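PDB 2OMK: thiamine diphosphokinase from Bacteroides thetaiotaomicron, which probably transfers a pyrophosphate group from ATP to thiamine, yielding the cofactor thiamine diphosphate. Local coordinates for residues N106-A111 and V144-S149. The protein carries 1 engineered substitution. Numbering follows the deposited sequence. Where two conformers were deposited one is given.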
ATOM      1  N   ASN A 106      -9.363  -3.653  14.525  1.00 16.49           N
ATOM      2  CA  ASN A 106      -9.169  -3.914  13.093  1.00 15.81           C
ATOM      3  C   ASN A 106     -10.025  -5.095  12.638  1.00 14.82           C
ATOM      4  O   ASN A 106      -9.805  -6.220  13.084  1.00 14.01           O
ATOM      5  CB  ASN A 106      -7.679  -4.172  12.797  1.00 15.94           C
ATOM      6  CG  ASN A 106      -7.365  -4.212  11.312  1.00 17.62           C
ATOM      7  OD1 ASN A 106      -6.507  -3.479  10.817  1.00 20.55           O
ATOM      8  ND2 ASN A 106      -8.052  -5.070  10.595  1.00 17.85           N
ATOM      9  N   ASP A 107     -11.001  -4.845  11.763  1.00 14.49           N
ATOM     10  CA  ASP A 107     -11.960  -5.891  11.379  1.00 14.27           C
ATOM     11  C   ASP A 107     -11.292  -7.020  10.596  1.00 12.76           C
ATOM     12  O   ASP A 107     -11.700  -8.169  10.699  1.00 11.91           O
ATOM     13  CB  ASP A 107     -13.114  -5.325  10.544  1.00 15.17           C
ATOM     14  CG  ASP A 107     -14.046  -4.418  11.337  1.00 18.26           C
ATOM     15  OD1 ASP A 107     -14.125  -4.534  12.587  1.00 20.82           O
ATOM     16  OD2 ASP A 107     -14.730  -3.596  10.684  1.00 20.73           O
ATOM     17  N   GLN A 108     -10.285  -6.698   9.790  1.00 11.78           N
ATOM     18  CA  GLN A 108      -9.544  -7.754   9.087  1.00 11.05           C
ATOM     19  C   GLN A 108      -8.959  -8.760  10.094  1.00 10.69           C
ATOM     20  O   GLN A 108      -9.096  -9.975   9.931  1.00  9.74           O
ATOM     21  CB  GLN A 108      -8.437  -7.161   8.200  1.00 11.43           C
ATOM     22  CG  GLN A 108      -7.656  -8.224   7.437  1.00 10.93           C
ATOM     23  CD  GLN A 108      -6.404  -7.687   6.790  1.00 10.46           C
ATOM     24  OE1 GLN A 108      -5.335  -7.633   7.416  1.00 13.63           O
ATOM     25  NE2 GLN A 108      -6.513  -7.308   5.528  1.00  5.69           N
ATOM     26  N   THR A 109      -8.342  -8.239  11.149  1.00 10.77           N
ATOM     27  CA  THR A 109      -7.759  -9.063  12.205  1.00 10.46           C
ATOM     28  C   THR A 109      -8.836  -9.868  12.951  1.00 10.79           C
ATOM     29  O   THR A 109      -8.679 -11.072  13.173  1.00 10.17           O
ATOM     30  CB  THR A 109      -6.937  -8.184  13.161  1.00 11.09           C
ATOM     31  OG1 THR A 109      -5.829  -7.632  12.435  1.00 10.44           O
ATOM     32  CG2 THR A 109      -6.408  -8.986  14.345  1.00 10.60           C
ATOM     33  N   LYS A 110      -9.934  -9.205  13.309  1.00 10.63           N
ATOM     34  CA  LYS A 110     -11.077  -9.897  13.926  1.00 11.30           C
ATOM     35  C   LYS A 110     -11.625 -11.034  13.067  1.00 10.56           C
ATOM     36  O   LYS A 110     -11.965 -12.101  13.584  1.00  9.42           O
ATOM     37  CB  LYS A 110     -12.179  -8.903  14.274  1.00 12.33           C
ATOM     38  CG  LYS A 110     -11.745  -7.912  15.343  1.00 15.94           C
ATOM     39  CD  LYS A 110     -12.914  -7.383  16.136  1.00 22.07           C
ATOM     40  CE  LYS A 110     -13.403  -6.066  15.598  1.00 23.36           C
ATOM     41  NZ  LYS A 110     -14.202  -5.390  16.652  1.00 24.35           N
ATOM     42  N   ALA A 111     -11.709 -10.800  11.757  1.00  9.76           N
ATOM     43  CA  ALA A 111     -12.143 -11.830  10.806  1.00  9.81           C
ATOM     44  C   ALA A 111     -11.208 -13.036  10.809  1.00 10.68           C
ATOM     45  O   ALA A 111     -11.663 -14.182  10.805  1.00 10.36           O
ATOM     46  CB  ALA A 111     -12.233 -11.252   9.404  1.00  9.36           C
ATOM     47  N   VAL A 144       1.978 -10.757   8.246  1.00  9.29           N
ATOM     48  CA  VAL A 144       3.073 -11.324   9.037  1.00 10.87           C
ATOM     49  C   VAL A 144       2.566 -11.856  10.383  1.00 10.02           C
ATOM     50  O   VAL A 144       2.918 -12.973  10.775  1.00 10.09           O
ATOM     51  CB  VAL A 144       4.234 -10.308   9.220  1.00 10.83           C
ATOM     52  CG1 VAL A 144       5.313 -10.875  10.130  1.00 14.80           C
ATOM     53  CG2 VAL A 144       4.839  -9.944   7.859  1.00 13.49           C
ATOM     54  N   GLU A 145       1.728 -11.079  11.073  1.00 10.30           N
ATOM     55  CA  GLU A 145       1.136 -11.536  12.342  1.00 10.14           C
ATOM     56  C   GLU A 145       0.268 -12.785  12.159  1.00 10.76           C
ATOM     57  O   GLU A 145       0.342 -13.731  12.964  1.00 10.67           O
ATOM     58  CB  GLU A 145       0.313 -10.432  13.034  1.00 11.24           C
ATOM     59  CG  GLU A 145       0.945  -9.022  13.059  1.00 11.35           C
ATOM     60  CD  GLU A 145       2.270  -8.942  13.804  1.00 14.34           C
ATOM     61  OE1 GLU A 145       2.642  -9.909  14.505  1.00 15.68           O
ATOM     62  OE2 GLU A 145       2.943  -7.893  13.701  1.00 12.77           O
ATOM     63  N   TYR A 146      -0.563 -12.793  11.117  1.00  9.71           N
ATOM     64  CA  TYR A 146      -1.452 -13.940  10.897  1.00  9.57           C
ATOM     65  C   TYR A 146      -0.665 -15.226  10.645  1.00 10.47           C
ATOM     66  O   TYR A 146      -1.021 -16.301  11.164  1.00 10.86           O
ATOM     67  CB  TYR A 146      -2.424 -13.681   9.739  1.00  9.06           C
ATOM     68  CG  TYR A 146      -3.197 -12.386   9.833  1.00  8.67           C
ATOM     69  CD1 TYR A 146      -3.539 -11.820  11.073  1.00  7.12           C
ATOM     70  CD2 TYR A 146      -3.602 -11.731   8.673  1.00  8.58           C
ATOM     71  CE1 TYR A 146      -4.254 -10.608  11.138  1.00  9.19           C
ATOM     72  CE2 TYR A 146      -4.312 -10.542   8.722  1.00  8.00           C
ATOM     73  CZ  TYR A 146      -4.638  -9.987   9.944  1.00  8.63           C
ATOM     74  OH  TYR A 146      -5.342  -8.812   9.967  1.00  9.36           O
ATOM     75  N   MET A 147       0.411 -15.118   9.873  0.50 10.09           N
ATOM     76  CA  MET A 147       1.270 -16.261   9.597  0.50 10.76           C
ATOM     77  C   MET A 147       1.880 -16.783  10.896  0.50 11.67           C
ATOM     78  O   MET A 147       1.842 -17.978  11.171  0.50 11.47           O
ATOM     79  CB  MET A 147       2.368 -15.871   8.615  0.50 10.74           C
ATOM     80  CG  MET A 147       3.321 -16.996   8.265  0.50 10.82           C
ATOM     81  SD  MET A 147       4.730 -16.368   7.343  0.50 10.29           S
ATOM     82  CE  MET A 147       5.327 -15.088   8.444  0.50 10.41           C
ATOM     83  N   ARG A 148       2.433 -15.873  11.692  0.50 13.03           N
ATOM     84  CA  ARG A 148       3.016 -16.228  12.986  0.50 14.94           C
ATOM     85  C   ARG A 148       2.024 -16.989  13.859  0.50 15.33           C
ATOM     86  O   ARG A 148       2.408 -17.892  14.610  0.50 15.75           O
ATOM     87  CB  ARG A 148       3.495 -14.968  13.719  0.50 14.84           C
ATOM     88  CG  ARG A 148       4.767 -14.365  13.162  0.50 16.93           C
ATOM     89  CD  ARG A 148       4.843 -12.880  13.473  0.50 19.02           C
ATOM     90  NE  ARG A 148       6.213 -12.402  13.608  0.50 20.87           N
ATOM     91  CZ  ARG A 148       6.560 -11.121  13.707  0.50 21.29           C
ATOM     92  NH1 ARG A 148       5.640 -10.165  13.669  0.50 20.98           N
ATOM     93  NH2 ARG A 148       7.837 -10.792  13.833  0.50 22.58           N
ATOM     94  N   SER A 149       0.748 -16.624  13.757  1.00 15.56           N
ATOM     95  CA  SER A 149      -0.305 -17.232  14.564  1.00 17.13           C
ATOM     96  C   SER A 149      -0.666 -18.638  14.060  1.00 17.64           C
ATOM     97  O   SER A 149      -1.422 -19.357  14.714  1.00 18.18           O
ATOM     98  CB  SER A 149      -1.538 -16.333  14.618  1.00 17.06           C
ATOM     99  OG  SER A 149      -2.316 -16.473  13.441  1.00 19.91           O
TER
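Tyr146 reaches from helix 133-148 to the first turn of helix 107-117, its phenol oxygen arriving between the side chains of Gln108 and Thr109. Both helices pack beside the parallel strands of the alpha/beta half of the fold, within the catalytic domain of thiamin pyrophosphokinase; strand 122-126 runs between them in the chain, and its Ile125 touches both Gln108 and Tyr146. The backbones stay well apart, with Thr109 CA 8.1 Å from Tyr146 CA, and the ring bridges the gap. With CG anti to its own carbonyl carbon (chi1 -52°), the tyrosine ring extends toward helix 107-117 and meets it by its hydroxyl-bearing edge. Thr109 OG1 lies near the ring plane on the CE1 side, 2.8 Å from Tyr146 OH; the two hydroxyls are hydrogen-bonded. On the CE2 side, Gln108 brings its amide to the same edge, the amide plane turned 74° from the ring. Its CG stands anti to the backbone N and the chain runs on extended, which carries CG to 3.5 Å from Tyr146 OH. All three residues are buried, so the Thr109 bond gives the phenol oxygen a polar partner inside the protein. A phenylalanine here would probably leave Thr109 OG1 without its hydroxyl mate across the helices. Away from this junction, Glu145 pairs with Arg148 one turn on and also bonds Asn203 and Trp205 of the second subunit, while Ser149 O accepts a bond from Gln116 of helix 107-117. Three residues beyond Tyr146, Ser149 OG folds back and donates to the backbone oxygen Tyr146 O at 2.6 Å, approaching 23° out of the carbonyl plane.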